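Local atomic coordinates of alkane monooxygenase (Geobacillus thermodenitrificans, PDB entry 3B9O), a protein that belongs to the luciferase-like monooxygenases, flavin-dependent enzymes built on a TIM barrel, and is modelled here with flavin mononucleotide bound. Residues K358-M363 with Q398-Y403; Y164-Y169 with I199-K204; G61-Y66 with E76-P81. One frame throughout, in Å; residues are numbered along the deposited sequence.

Interaction 1 of 3, residues K358-M363 with Q398-Y403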
ATOM      1  N   LYS A 358      -2.674  23.965  11.089  1.00 14.48           N
ATOM      2  CA  LYS A 358      -2.810  22.858  12.068  1.00 15.85           C
ATOM      3  C   LYS A 358      -2.492  21.485  11.469  1.00 15.69           C
ATOM      4  O   LYS A 358      -1.744  20.695  12.079  1.00 14.21           O
ATOM      5  CB  LYS A 358      -4.201  22.820  12.707  1.00 20.57           C
ATOM      6  CG  LYS A 358      -4.381  21.630  13.664  1.00 18.96           C
ATOM      7  CD  LYS A 358      -5.589  21.761  14.548  1.00 23.04           C
ATOM      8  CE  LYS A 358      -5.707  20.476  15.387  1.00 27.52           C
ATOM      9  NZ  LYS A 358      -7.096  20.038  15.553  1.00 27.63           N
ATOM     10  N   VAL A 359      -3.074  21.174  10.314  1.00 14.22           N
ATOM     11  CA  VAL A 359      -2.819  19.835   9.697  1.00 15.29           C
ATOM     12  C   VAL A 359      -1.325  19.640   9.474  1.00 13.93           C
ATOM     13  O   VAL A 359      -0.737  18.585   9.772  1.00 15.25           O
ATOM     14  CB  VAL A 359      -3.612  19.672   8.348  1.00 21.38           C
ATOM     15  CG1 VAL A 359      -3.257  18.363   7.597  1.00 17.35           C
ATOM     16  CG2 VAL A 359      -5.127  19.767   8.610  1.00 18.77           C
ATOM     17  N   ALA A 360      -0.711  20.655   8.899  1.00 15.43           N
ATOM     18  CA  ALA A 360       0.699  20.636   8.624  1.00 15.86           C
ATOM     19  C   ALA A 360       1.544  20.491   9.896  1.00 23.01           C
ATOM     20  O   ALA A 360       2.544  19.711   9.932  1.00 13.67           O
ATOM     21  CB  ALA A 360       1.086  21.917   7.855  1.00 16.76           C
ATOM     22  N   ASP A 361       1.179  21.276  10.920  1.00 13.32           N
ATOM     23  CA  ASP A 361       1.800  21.124  12.267  1.00 16.46           C
ATOM     24  C   ASP A 361       1.775  19.677  12.789  1.00 16.16           C
ATOM     25  O   ASP A 361       2.808  19.137  13.249  1.00 15.30           O
ATOM     26  CB  ASP A 361       1.154  22.070  13.310  1.00 12.40           C
ATOM     27  CG  ASP A 361       1.495  23.537  13.073  1.00 15.12           C
ATOM     28  OD1 ASP A 361       2.473  23.824  12.357  1.00 14.89           O
ATOM     29  OD2 ASP A 361       0.773  24.431  13.590  1.00 20.59           O
ATOM     30  N   GLU A 362       0.607  19.056  12.696  1.00 12.64           N
ATOM     31  CA  GLU A 362       0.425  17.683  13.202  1.00 13.60           C
ATOM     32  C   GLU A 362       1.155  16.669  12.355  1.00 12.56           C
ATOM     33  O   GLU A 362       1.767  15.748  12.888  1.00 14.77           O
ATOM     34  CB  GLU A 362      -1.065  17.349  13.361  1.00 20.39           C
ATOM     35  CG  GLU A 362      -1.682  18.282  14.396  1.00 15.23           C
ATOM     36  CD  GLU A 362      -3.116  17.956  14.733  1.00 31.14           C
ATOM     37  OE1 GLU A 362      -3.499  18.219  15.901  1.00 33.07           O
ATOM     38  OE2 GLU A 362      -3.866  17.450  13.863  1.00 27.83           O
ATOM     39  N   MET A 363       1.143  16.869  11.037  1.00 15.84           N
ATOM     40  CA  MET A 363       1.958  16.039  10.146  1.00 12.51           C
ATOM     41  C   MET A 363       3.423  16.159  10.456  1.00 14.33           C
ATOM     42  O   MET A 363       4.135  15.160  10.579  1.00 13.33           O
ATOM     43  CB  MET A 363       1.673  16.391   8.700  1.00 14.96           C
ATOM     44  CG  MET A 363       0.197  16.045   8.279  1.00 14.61           C
ATOM     45  SD  MET A 363      -0.088  16.520   6.542  1.00 20.27           S
ATOM     46  CE  MET A 363       1.011  15.424   5.675  1.00 21.35           C
ATOM     47  N   GLN A 398       4.337  23.203   1.310  1.00 13.91           N
ATOM     48  CA  GLN A 398       5.353  23.689   0.345  1.00 18.82           C
ATOM     49  C   GLN A 398       6.101  24.954   0.824  1.00 17.04           C
ATOM     50  O   GLN A 398       7.331  25.018   0.774  1.00 16.31           O
ATOM     51  CB  GLN A 398       4.717  23.947  -1.025  1.00 14.55           C
ATOM     52  CG  GLN A 398       4.338  22.656  -1.765  1.00 14.61           C
ATOM     53  CD  GLN A 398       3.525  22.869  -3.047  1.00 14.93           C
ATOM     54  OE1 GLN A 398       3.651  22.075  -4.002  1.00 21.69           O
ATOM     55  NE2 GLN A 398       2.692  23.895  -3.078  1.00 12.70           N
ATOM     56  N   LYS A 399       5.341  25.929   1.326  1.00 19.60           N
ATOM     57  CA  LYS A 399       5.891  27.187   1.857  1.00 17.59           C
ATOM     58  C   LYS A 399       6.864  26.909   3.022  1.00 25.36           C
ATOM     59  O   LYS A 399       7.867  27.605   3.208  1.00 24.14           O
ATOM     60  CB  LYS A 399       4.738  28.118   2.248  1.00 19.03           C
ATOM     61  CG  LYS A 399       4.953  28.952   3.482  1.00 54.99           C
ATOM     62  CD  LYS A 399       3.798  28.797   4.490  1.00 65.84           C
ATOM     63  CE  LYS A 399       2.625  29.728   4.183  1.00 59.82           C
ATOM     64  NZ  LYS A 399       1.703  29.812   5.376  1.00 52.72           N
ATOM     65  N   ARG A 400       6.584  25.864   3.787  1.00 17.26           N
ATOM     66  CA  ARG A 400       7.410  25.498   4.929  1.00 20.59           C
ATOM     67  C   ARG A 400       8.610  24.607   4.636  1.00 27.28           C
ATOM     68  O   ARG A 400       9.340  24.224   5.570  1.00 20.86           O
ATOM     69  CB  ARG A 400       6.558  24.746   5.926  1.00 22.46           C
ATOM     70  CG  ARG A 400       5.544  25.540   6.615  1.00 26.80           C
ATOM     71  CD  ARG A 400       5.149  24.609   7.727  1.00 26.77           C
ATOM     72  NE  ARG A 400       3.849  24.924   8.203  1.00 22.99           N
ATOM     73  CZ  ARG A 400       3.284  24.358   9.249  1.00 17.73           C
ATOM     74  NH1 ARG A 400       3.914  23.445   9.990  1.00 16.51           N
ATOM     75  NH2 ARG A 400       2.079  24.737   9.541  1.00 19.26           N
ATOM     76  N   GLY A 401       8.807  24.247   3.372  1.00 17.62           N
ATOM     77  CA  GLY A 401       9.874  23.322   2.996  1.00 17.67           C
ATOM     78  C   GLY A 401       9.598  21.861   3.333  1.00 25.18           C
ATOM     79  O   GLY A 401      10.533  21.060   3.384  1.00 20.63           O
ATOM     80  N   LEU A 402       8.328  21.509   3.542  1.00 16.12           N
ATOM     81  CA  LEU A 402       7.971  20.163   4.050  1.00 16.02           C
ATOM     82  C   LEU A 402       7.431  19.207   2.965  1.00 21.09           C
ATOM     83  O   LEU A 402       6.997  18.079   3.252  1.00 21.74           O
ATOM     84  CB  LEU A 402       6.916  20.302   5.145  1.00 16.60           C
ATOM     85  CG  LEU A 402       7.404  20.902   6.480  1.00 19.83           C
ATOM     86  CD1 LEU A 402       6.162  21.290   7.263  1.00 26.38           C
ATOM     87  CD2 LEU A 402       8.274  19.926   7.261  1.00 21.90           C
ATOM     88  N   TYR A 403       7.396  19.681   1.720  1.00 18.68           N
ATOM     89  CA  TYR A 403       6.733  18.933   0.659  1.00 18.88           C
ATOM     90  C   TYR A 403       7.170  19.499  -0.663  1.00 17.94           C
ATOM     91  O   TYR A 403       7.286  20.697  -0.796  1.00 19.07           O
ATOM     92  CB  TYR A 403       5.223  19.084   0.762  1.00 12.95           C
ATOM     93  CG  TYR A 403       4.361  18.280  -0.204  1.00 22.28           C
ATOM     94  CD1 TYR A 403       4.256  16.876  -0.092  1.00 22.72           C
ATOM     95  CD2 TYR A 403       3.571  18.924  -1.181  1.00 18.68           C
ATOM     96  CE1 TYR A 403       3.430  16.132  -0.967  1.00 34.85           C
ATOM     97  CE2 TYR A 403       2.735  18.197  -2.044  1.00 27.45           C
ATOM     98  CZ  TYR A 403       2.639  16.801  -1.906  1.00 25.19           C
ATOM     99  OH  TYR A 403       1.803  16.063  -2.738  1.00 20.03           O
TER
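The first torsions of Arg400 and Asp361 are alike: each sets CG beside its own backbone N and opposite the carbonyl carbon (chi1 -69° for the arginine). Arg400 then runs out extended from CG to NE, far enough for its guanidinium to reach helix 356-370 alongside, while the short Asp361, whose CB leaves the backbone away from the partner, brings its carboxylate back to meet it. The two side chains cross at about a right angle. OD1 of Asp361 is the oxygen used, and both terminal nitrogens of Arg400 converge on it in a salt bridge: NH1 donates at 2.8 Å to OD1, and NH2 makes a weak second bond of 3.0 Å to the same OD1. The fit is skewed. Carboxylate and guanidinium planes stand 47° apart, NH1 meets OD1 on its anti side, and with both N-H groups sharing one oxygen neither bond is straight (133° at the hydrogen for the one from NH1). This is a link between neighbouring helices on the outside of a TIM barrel: residues 358-363 belong to helix 356-370, and the partner segment spans the last residues of helix 384-399 and the turn that ends it. There Gly401, with the positive phi that glycine accepts readily, closes the helix in a Schellman motif just after Arg400. Ala360 supplies the apolar half of the contact. Its CB points toward Arg400 and lies over one face of the guanidinium, offset toward the rim, 3.4 Å from NH2; so small a side chain lets the flat cation settle close against the helix. The charges are shared more widely, an arrangement that should favour the ionised forms of both residues: OD2 of Asp361 pairs with Lys357, and NH2 of Arg400 forms a salt bridge with Glu396.

Interaction 2 of 3, residues Y164-Y169 with I199-K204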
ATOM      1  N   TYR A 164       8.486 -16.624  -2.081  1.00 17.98           N
ATOM      2  CA  TYR A 164       7.818 -15.958  -3.193  1.00 18.14           C
ATOM      3  C   TYR A 164       8.708 -14.781  -3.681  1.00 12.47           C
ATOM      4  O   TYR A 164       8.982 -14.636  -4.882  1.00 18.32           O
ATOM      5  CB  TYR A 164       6.438 -15.455  -2.711  1.00 12.39           C
ATOM      6  CG  TYR A 164       5.470 -15.129  -3.827  1.00  9.73           C
ATOM      7  CD1 TYR A 164       4.335 -15.925  -4.038  1.00 15.08           C
ATOM      8  CD2 TYR A 164       5.702 -14.035  -4.690  1.00 13.25           C
ATOM      9  CE1 TYR A 164       3.426 -15.669  -5.051  1.00 13.31           C
ATOM     10  CE2 TYR A 164       4.784 -13.762  -5.752  1.00 23.52           C
ATOM     11  CZ  TYR A 164       3.658 -14.586  -5.912  1.00 21.88           C
ATOM     12  OH  TYR A 164       2.785 -14.328  -6.947  1.00 15.29           O
ATOM     13  N   LEU A 165       9.111 -13.938  -2.743  1.00 14.22           N
ATOM     14  CA  LEU A 165      10.054 -12.839  -3.027  1.00 11.81           C
ATOM     15  C   LEU A 165      11.413 -13.347  -3.536  1.00 24.88           C
ATOM     16  O   LEU A 165      11.981 -12.762  -4.446  1.00 19.01           O
ATOM     17  CB  LEU A 165      10.195 -11.917  -1.817  1.00 11.65           C
ATOM     18  CG  LEU A 165       9.123 -10.812  -1.672  1.00 29.50           C
ATOM     19  CD1 LEU A 165       9.477 -10.046  -0.441  1.00 19.65           C
ATOM     20  CD2 LEU A 165       9.122  -9.859  -2.869  1.00 23.38           C
ATOM     21  N   GLU A 166      11.922 -14.447  -2.961  1.00 23.59           N
ATOM     22  CA  GLU A 166      13.190 -15.066  -3.411  1.00 15.08           C
ATOM     23  C   GLU A 166      13.096 -15.296  -4.924  1.00 15.56           C
ATOM     24  O   GLU A 166      14.000 -14.915  -5.682  1.00 17.36           O
ATOM     25  CB  GLU A 166      13.442 -16.421  -2.679  1.00 23.98           C
ATOM     26  CG  GLU A 166      14.905 -16.947  -2.769  1.00 55.01           C
ATOM     27  CD  GLU A 166      15.196 -18.419  -2.221  1.00 80.07           C
ATOM     28  OE1 GLU A 166      16.329 -18.905  -2.551  1.00 51.52           O
ATOM     29  OE2 GLU A 166      14.349 -19.084  -1.507  1.00 28.54           O
ATOM     30  N   VAL A 167      11.987 -15.920  -5.333  1.00 18.45           N
ATOM     31  CA  VAL A 167      11.702 -16.266  -6.753  1.00 16.10           C
ATOM     32  C   VAL A 167      11.628 -15.024  -7.629  1.00 15.77           C
ATOM     33  O   VAL A 167      12.289 -14.962  -8.674  1.00 16.44           O
ATOM     34  CB  VAL A 167      10.369 -17.093  -6.909  1.00 20.23           C
ATOM     35  CG1 VAL A 167      10.014 -17.299  -8.364  1.00 13.27           C
ATOM     36  CG2 VAL A 167      10.474 -18.469  -6.164  1.00 19.04           C
ATOM     37  N   CYS A 168      10.852 -14.025  -7.180  1.00 13.97           N
ATOM     38  CA  CYS A 168      10.718 -12.764  -7.921  1.00 14.49           C
ATOM     39  C   CYS A 168      12.053 -12.046  -8.031  1.00 12.94           C
ATOM     40  O   CYS A 168      12.468 -11.643  -9.138  1.00 12.92           O
ATOM     41  CB  CYS A 168       9.616 -11.883  -7.279  1.00 14.07           C
ATOM     42  SG  CYS A 168       7.991 -12.641  -7.518  1.00 18.01           S
ATOM     43  N   TYR A 169      12.781 -11.938  -6.912  1.00 15.02           N
ATOM     44  CA  TYR A 169      14.133 -11.318  -6.966  1.00 14.98           C
ATOM     45  C   TYR A 169      15.050 -12.020  -7.983  1.00 18.37           C
ATOM     46  O   TYR A 169      15.716 -11.352  -8.772  1.00 17.57           O
ATOM     47  CB  TYR A 169      14.862 -11.351  -5.605  1.00 13.98           C
ATOM     48  CG  TYR A 169      14.240 -10.586  -4.452  1.00 17.01           C
ATOM     49  CD1 TYR A 169      14.442 -11.028  -3.139  1.00 16.92           C
ATOM     50  CD2 TYR A 169      13.454  -9.428  -4.658  1.00 19.15           C
ATOM     51  CE1 TYR A 169      13.910 -10.354  -2.045  1.00 15.00           C
ATOM     52  CE2 TYR A 169      12.907  -8.722  -3.553  1.00 14.90           C
ATOM     53  CZ  TYR A 169      13.137  -9.214  -2.256  1.00 14.95           C
ATOM     54  OH  TYR A 169      12.628  -8.549  -1.172  1.00 16.35           O
ATOM     55  N   ILE A 199      17.150 -19.584 -13.583  1.00 20.93           N
ATOM     56  CA  ILE A 199      17.390 -19.232 -12.173  1.00 22.41           C
ATOM     57  C   ILE A 199      17.536 -20.475 -11.299  1.00 18.57           C
ATOM     58  O   ILE A 199      18.095 -20.399 -10.208  1.00 22.97           O
ATOM     59  CB  ILE A 199      16.291 -18.284 -11.567  1.00 20.04           C
ATOM     60  CG1 ILE A 199      14.910 -18.972 -11.582  1.00 17.61           C
ATOM     61  CG2 ILE A 199      16.338 -16.912 -12.276  1.00 22.59           C
ATOM     62  CD1 ILE A 199      13.817 -18.330 -10.674  1.00 20.61           C
ATOM     63  N   ASN A 200      17.031 -21.607 -11.779  1.00 18.88           N
ATOM     64  CA  ASN A 200      17.140 -22.871 -11.048  1.00 34.83           C
ATOM     65  C   ASN A 200      16.792 -22.746  -9.588  1.00 34.41           C
ATOM     66  O   ASN A 200      17.584 -23.131  -8.684  1.00 19.77           O
ATOM     67  CB  ASN A 200      18.529 -23.478 -11.227  1.00 24.96           C
ATOM     68  CG  ASN A 200      18.844 -23.721 -12.668  1.00 33.64           C
ATOM     69  OD1 ASN A 200      19.822 -23.209 -13.183  1.00 29.59           O
ATOM     70  ND2 ASN A 200      17.965 -24.454 -13.353  1.00 30.50           N
ATOM     71  N   HIS A 201      15.603 -22.200  -9.356  1.00 22.87           N
ATOM     72  CA  HIS A 201      15.099 -22.074  -8.014  1.00 21.48           C
ATOM     73  C   HIS A 201      14.431 -23.365  -7.572  1.00 16.68           C
ATOM     74  O   HIS A 201      13.650 -23.973  -8.285  1.00 16.95           O
ATOM     75  CB  HIS A 201      14.115 -20.898  -7.864  1.00 15.88           C
ATOM     76  CG  HIS A 201      13.428 -20.881  -6.537  1.00 12.25           C
ATOM     77  ND1 HIS A 201      13.887 -20.132  -5.481  1.00 19.47           N
ATOM     78  CD2 HIS A 201      12.365 -21.575  -6.072  1.00 12.92           C
ATOM     79  CE1 HIS A 201      13.129 -20.358  -4.421  1.00 16.07           C
ATOM     80  NE2 HIS A 201      12.193 -21.222  -4.758  1.00 13.71           N
ATOM     81  N   SER A 202      14.717 -23.727  -6.335  1.00 22.90           N
ATOM     82  CA  SER A 202      14.242 -24.955  -5.772  1.00 22.98           C
ATOM     83  C   SER A 202      14.065 -24.676  -4.289  1.00 20.71           C
ATOM     84  O   SER A 202      15.033 -24.369  -3.609  1.00 24.68           O
ATOM     85  CB  SER A 202      15.322 -26.031  -6.028  1.00 34.86           C
ATOM     86  OG  SER A 202      14.698 -27.292  -6.149  1.00 51.02           O
ATOM     87  N   GLY A 203      12.844 -24.744  -3.779  1.00 15.15           N
ATOM     88  CA  GLY A 203      12.638 -24.510  -2.360  1.00 12.73           C
ATOM     89  C   GLY A 203      11.458 -25.305  -1.882  1.00 23.69           C
ATOM     90  O   GLY A 203      10.930 -26.135  -2.626  1.00 22.06           O
ATOM     91  N   LYS A 204      11.005 -25.016  -0.667  1.00 17.75           N
ATOM     92  CA  LYS A 204       9.890 -25.717  -0.070  1.00 25.98           C
ATOM     93  C   LYS A 204       8.560 -25.539  -0.815  1.00 32.75           C
ATOM     94  O   LYS A 204       7.785 -26.504  -0.962  1.00 22.00           O
ATOM     95  CB  LYS A 204       9.737 -25.276   1.377  1.00 22.00           C
ATOM     96  CG  LYS A 204       8.463 -25.702   2.079  1.00 23.38           C
ATOM     97  CD  LYS A 204       8.564 -25.378   3.556  1.00 18.88           C
ATOM     98  CE  LYS A 204       7.514 -26.123   4.343  1.00 26.87           C
ATOM     99  NZ  LYS A 204       7.550 -25.589   5.714  1.00 33.33           N
TER
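Val167 and His201 make the central apolar contact, a CH-pi interaction. CG2 of the valine sits 3.5 Å from the centroid of the imidazole and 9° off the ring normal, almost directly over the middle of the face. A chi1 of 173° puts CG1 anti to the backbone N and CG2 anti to the carbonyl carbon, and it is CG2 that lies over the ring. A branched residue suits this place because its methyl is held close to a stiff helix and can press on a flat partner. Ile199 adds a loose van der Waals contact, its CD1 lying 4.2 Å from the backbone O of Val167; its apolar side chain also packs on Leu171.

The polar neighbourhood lies round the rim of the same ring. The extended chain of Glu166 carries its carboxylate to the edge of His201, where OE2 is 3.4 Å from CE1, and the carboxylate plane stands 80° to the imidazole. The acid thus faces the ring's C-H corner. Its OE1 instead forms a salt bridge with Lys170, whose NZ is also hydrogen-bonded to ND1 of His201. The other nitrogen, NE2, is hydrogen-bonded to Glu163. With both nitrogens engaged, the rotation of the imidazole is fixed; a lysine at ND1 and an acid at NE2 are consistent with a neutral ring protonated at NE2.

Helix 154-174 offers one side to the short strand 201-202, which pairs antiparallel with strand 207-208 in a small two-stranded sheet separate from the parallel barrel sheet; Pro112 of helix 112-125 packs on Val167 as well.

Interaction 3 of 3, residues G61-Y66 with E76-P81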
ATOM      1  N   GLY A  61     -10.401 -11.895  -0.687  1.00 19.70           N
ATOM      2  CA  GLY A  61     -11.318 -12.513   0.264  1.00 24.21           C
ATOM      3  C   GLY A  61     -12.493 -11.593   0.507  1.00 32.96           C
ATOM      4  O   GLY A  61     -12.536 -10.446   0.022  1.00 23.71           O
ATOM      5  N   ILE A  62     -13.444 -12.100   1.283  1.00 25.39           N
ATOM      6  CA  ILE A  62     -14.709 -11.439   1.536  1.00 20.33           C
ATOM      7  C   ILE A  62     -14.829 -11.323   3.034  1.00 18.16           C
ATOM      8  O   ILE A  62     -14.390 -12.207   3.768  1.00 21.61           O
ATOM      9  CB  ILE A  62     -15.910 -12.238   0.909  1.00 38.69           C
ATOM     10  CG1 ILE A  62     -15.760 -12.275  -0.631  1.00 23.63           C
ATOM     11  CG2 ILE A  62     -17.273 -11.644   1.342  1.00 22.89           C
ATOM     12  CD1 ILE A  62     -16.673 -13.315  -1.409  1.00 18.40           C
ATOM     13  N   TYR A  63     -15.383 -10.201   3.454  1.00 18.94           N
ATOM     14  CA  TYR A  63     -15.611  -9.858   4.839  1.00 26.86           C
ATOM     15  C   TYR A  63     -16.885 -10.553   5.345  1.00 20.44           C
ATOM     16  O   TYR A  63     -17.948  -9.963   5.347  1.00 26.88           O
ATOM     17  CB  TYR A  63     -15.730  -8.343   4.958  1.00 14.45           C
ATOM     18  CG  TYR A  63     -14.381  -7.679   4.847  1.00 23.09           C
ATOM     19  CD1 TYR A  63     -13.671  -7.305   5.993  1.00 20.92           C
ATOM     20  CD2 TYR A  63     -13.795  -7.451   3.602  1.00 24.81           C
ATOM     21  CE1 TYR A  63     -12.415  -6.712   5.903  1.00 26.53           C
ATOM     22  CE2 TYR A  63     -12.536  -6.857   3.500  1.00 33.61           C
ATOM     23  CZ  TYR A  63     -11.852  -6.510   4.647  1.00 37.55           C
ATOM     24  OH  TYR A  63     -10.636  -5.913   4.556  1.00 24.27           O
ATOM     25  N   ASP A  64     -16.732 -11.805   5.746  1.00 25.32           N
ATOM     26  CA  ASP A  64     -17.887 -12.659   6.088  1.00 50.95           C
ATOM     27  C   ASP A  64     -17.744 -13.164   7.516  1.00 32.85           C
ATOM     28  O   ASP A  64     -18.238 -14.235   7.843  1.00 34.03           O
ATOM     29  CB  ASP A  64     -18.013 -13.836   5.098  1.00 23.47           C
ATOM     30  CG  ASP A  64     -16.783 -14.722   5.076  1.00 24.67           C
ATOM     31  OD1 ASP A  64     -15.875 -14.521   5.917  1.00 24.60           O
ATOM     32  OD2 ASP A  64     -16.703 -15.618   4.200  1.00 31.68           O
ATOM     33  N   VAL A  65     -17.043 -12.408   8.351  1.00 21.55           N
ATOM     34  CA  VAL A  65     -16.787 -12.863   9.722  1.00 24.16           C
ATOM     35  C   VAL A  65     -17.897 -12.344  10.624  1.00 33.17           C
ATOM     36  O   VAL A  65     -18.532 -13.118  11.355  1.00 27.50           O
ATOM     37  CB  VAL A  65     -15.368 -12.480  10.237  1.00 26.97           C
ATOM     38  CG1 VAL A  65     -15.263 -12.694  11.755  1.00 31.45           C
ATOM     39  CG2 VAL A  65     -14.287 -13.290   9.495  1.00 28.58           C
ATOM     40  N   TYR A  66     -18.144 -11.034  10.556  1.00 34.33           N
ATOM     41  CA  TYR A  66     -19.187 -10.425  11.356  1.00 25.60           C
ATOM     42  C   TYR A  66     -20.576 -10.996  10.977  1.00 36.94           C
ATOM     43  O   TYR A  66     -20.953 -11.050   9.796  1.00 22.46           O
ATOM     44  CB  TYR A  66     -19.116  -8.907  11.242  1.00 25.06           C
ATOM     45  CG  TYR A  66     -20.247  -8.153  11.916  1.00 20.34           C
ATOM     46  CD1 TYR A  66     -20.370  -8.121  13.307  1.00 30.40           C
ATOM     47  CD2 TYR A  66     -21.190  -7.470  11.157  1.00 26.70           C
ATOM     48  CE1 TYR A  66     -21.406  -7.416  13.916  1.00 34.65           C
ATOM     49  CE2 TYR A  66     -22.222  -6.771  11.745  1.00 29.63           C
ATOM     50  CZ  TYR A  66     -22.332  -6.755  13.131  1.00 47.85           C
ATOM     51  OH  TYR A  66     -23.351  -6.034  13.715  1.00 35.88           O
ATOM     52  N   GLU A  76     -23.470  -3.079   2.775  1.00 23.83           N
ATOM     53  CA  GLU A  76     -22.769  -1.829   3.087  1.00 14.45           C
ATOM     54  C   GLU A  76     -21.619  -1.559   2.094  1.00 20.79           C
ATOM     55  O   GLU A  76     -20.843  -0.618   2.292  1.00 21.20           O
ATOM     56  CB  GLU A  76     -22.185  -1.941   4.499  1.00 21.37           C
ATOM     57  CG  GLU A  76     -23.219  -2.123   5.596  1.00 36.04           C
ATOM     58  CD  GLU A  76     -23.709  -0.806   6.188  1.00 44.16           C
ATOM     59  OE1 GLU A  76     -23.061   0.247   5.978  1.00 29.73           O
ATOM     60  OE2 GLU A  76     -24.744  -0.839   6.884  1.00 40.39           O
ATOM     61  N   ALA A  77     -21.492  -2.403   1.069  1.00 22.24           N
ATOM     62  CA  ALA A  77     -20.376  -2.324   0.090  1.00 28.42           C
ATOM     63  C   ALA A  77     -18.954  -2.309   0.722  1.00 26.84           C
ATOM     64  O   ALA A  77     -18.041  -1.569   0.274  1.00 20.10           O
ATOM     65  CB  ALA A  77     -20.584  -1.144  -0.855  1.00 24.64           C
ATOM     66  N   VAL A  78     -18.782  -3.140   1.737  1.00 14.61           N
ATOM     67  CA  VAL A  78     -17.517  -3.253   2.483  1.00 12.77           C
ATOM     68  C   VAL A  78     -16.508  -4.104   1.688  1.00 17.11           C
ATOM     69  O   VAL A  78     -16.379  -5.306   1.901  1.00 14.10           O
ATOM     70  CB  VAL A  78     -17.770  -3.794   3.954  1.00 19.46           C
ATOM     71  CG1 VAL A  78     -16.427  -4.094   4.686  1.00 21.99           C
ATOM     72  CG2 VAL A  78     -18.618  -2.796   4.748  1.00 20.59           C
ATOM     73  N   GLN A  79     -15.838  -3.466   0.714  1.00 12.75           N
ATOM     74  CA  GLN A  79     -14.788  -4.118  -0.086  1.00 19.38           C
ATOM     75  C   GLN A  79     -15.309  -5.249  -0.980  1.00 26.36           C
ATOM     76  O   GLN A  79     -14.548  -6.063  -1.457  1.00 17.93           O
ATOM     77  CB  GLN A  79     -13.605  -4.546   0.793  1.00 13.56           C
ATOM     78  CG  GLN A  79     -12.811  -3.295   1.231  1.00 19.16           C
ATOM     79  CD  GLN A  79     -11.609  -3.544   2.133  1.00 15.19           C
ATOM     80  OE1 GLN A  79     -10.882  -4.528   1.985  1.00 14.69           O
ATOM     81  NE2 GLN A  79     -11.381  -2.619   3.063  1.00 15.77           N
ATOM     82  N   ILE A  80     -16.634  -5.264  -1.176  1.00 19.05           N
ATOM     83  CA  ILE A  80     -17.330  -6.109  -2.161  1.00 16.66           C
ATOM     84  C   ILE A  80     -18.487  -5.227  -2.703  1.00 13.57           C
ATOM     85  O   ILE A  80     -19.168  -4.557  -1.944  1.00 15.53           O
ATOM     86  CB  ILE A  80     -17.777  -7.496  -1.559  1.00 22.19           C
ATOM     87  CG1 ILE A  80     -18.230  -8.463  -2.693  1.00 21.74           C
ATOM     88  CG2 ILE A  80     -18.831  -7.297  -0.409  1.00 18.68           C
ATOM     89  CD1 ILE A  80     -18.484  -9.913  -2.295  1.00 16.88           C
ATOM     90  N   PRO A  81     -18.595  -5.084  -4.023  1.00 13.82           N
ATOM     91  CA  PRO A  81     -17.729  -5.639  -5.070  1.00 14.99           C
ATOM     92  C   PRO A  81     -16.297  -5.033  -5.001  1.00 18.80           C
ATOM     93  O   PRO A  81     -16.103  -3.934  -4.430  1.00 16.30           O
ATOM     94  CB  PRO A  81     -18.432  -5.199  -6.345  1.00 13.57           C
ATOM     95  CG  PRO A  81     -19.096  -3.868  -5.940  1.00 11.05           C
ATOM     96  CD  PRO A  81     -19.632  -4.196  -4.584  1.00 16.06           C
TER
HETATM   97  O   HOH W   1     -14.542  -8.840  -0.760  1.00 17.81           O
HETATM   98  O   HOH W   2     -16.227  -8.223   1.472  1.00 21.71           O
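Tyr63 turns one face of its ring to Val78, whose CG1 lies 4.1 Å from the ring carbon CG and is displaced toward the rim, while a water that bridges the two backbones sits at the ring edge in its plane. The amide of Gln79 is a second flat group, inclined by 76° to the phenol, so the two do not stack. Both belong to loops flanking helix 71-75, in the excursion that follows strand 53-57 of the TIM barrel; Tyr63 and Val78 are each the centre of an inverse gamma turn, and the CB of each points toward the other loop. Gln79 sets CG beside its backbone N (chi1 -72°) and continues extended, which delivers OE1 to the phenol. Tyr63 OH donates to Gln79 OE1 over 2.9 Å, but the hydroxyl stands above the carbonyl plane, 48° out of it, and not on a lone pair. Tyrosine serves both needs here, giving a broad apolar face to the valine and a donor at its far end. The other end of the amide is held too: NE2 is hydrogen-bonded to the backbone O of His17. The side chain of Gln79 is about 6 Å from the bound flavin mononucleotide, which places this contact beside the cofactor pocket. Toward the outside, Ile62 and Ile80 touch through their terminal methyls, CD1 to CD1 at 4.0 Å; isoleucine suits the place because its CD1 branch is wholly apolar and long enough to bridge the gap. Two waters join the backbones. The one at the ring edge accepts from Tyr63 N at 2.9 Å and donates to Val78 O at 3.0 Å; the other donates twice, to Gly61 O at 2.7 Å and to Gln79 O at 2.9 Å.

How the interactions relate
Along the chain interaction 3 comes first, then interaction 2, then interaction 1, each closing before the next opens. None touches another. The centres of interactions 1 and 2 lie 43 Å apart, on opposite sides of the chain's centre. Those of interactions 1 and 3 are 36 Å apart, and those of interactions 2 and 3 are 33 Å apart. All three are tied to one TIM barrel in different ways: interaction 3 joins loops after strand 53-57, interaction 2 fastens a small two-stranded sheet to helix 154-174, and interaction 1 links two helices late in the chain. Of the three, interaction 3 lies beside the flavin; the other two join elements outside the barrel strands.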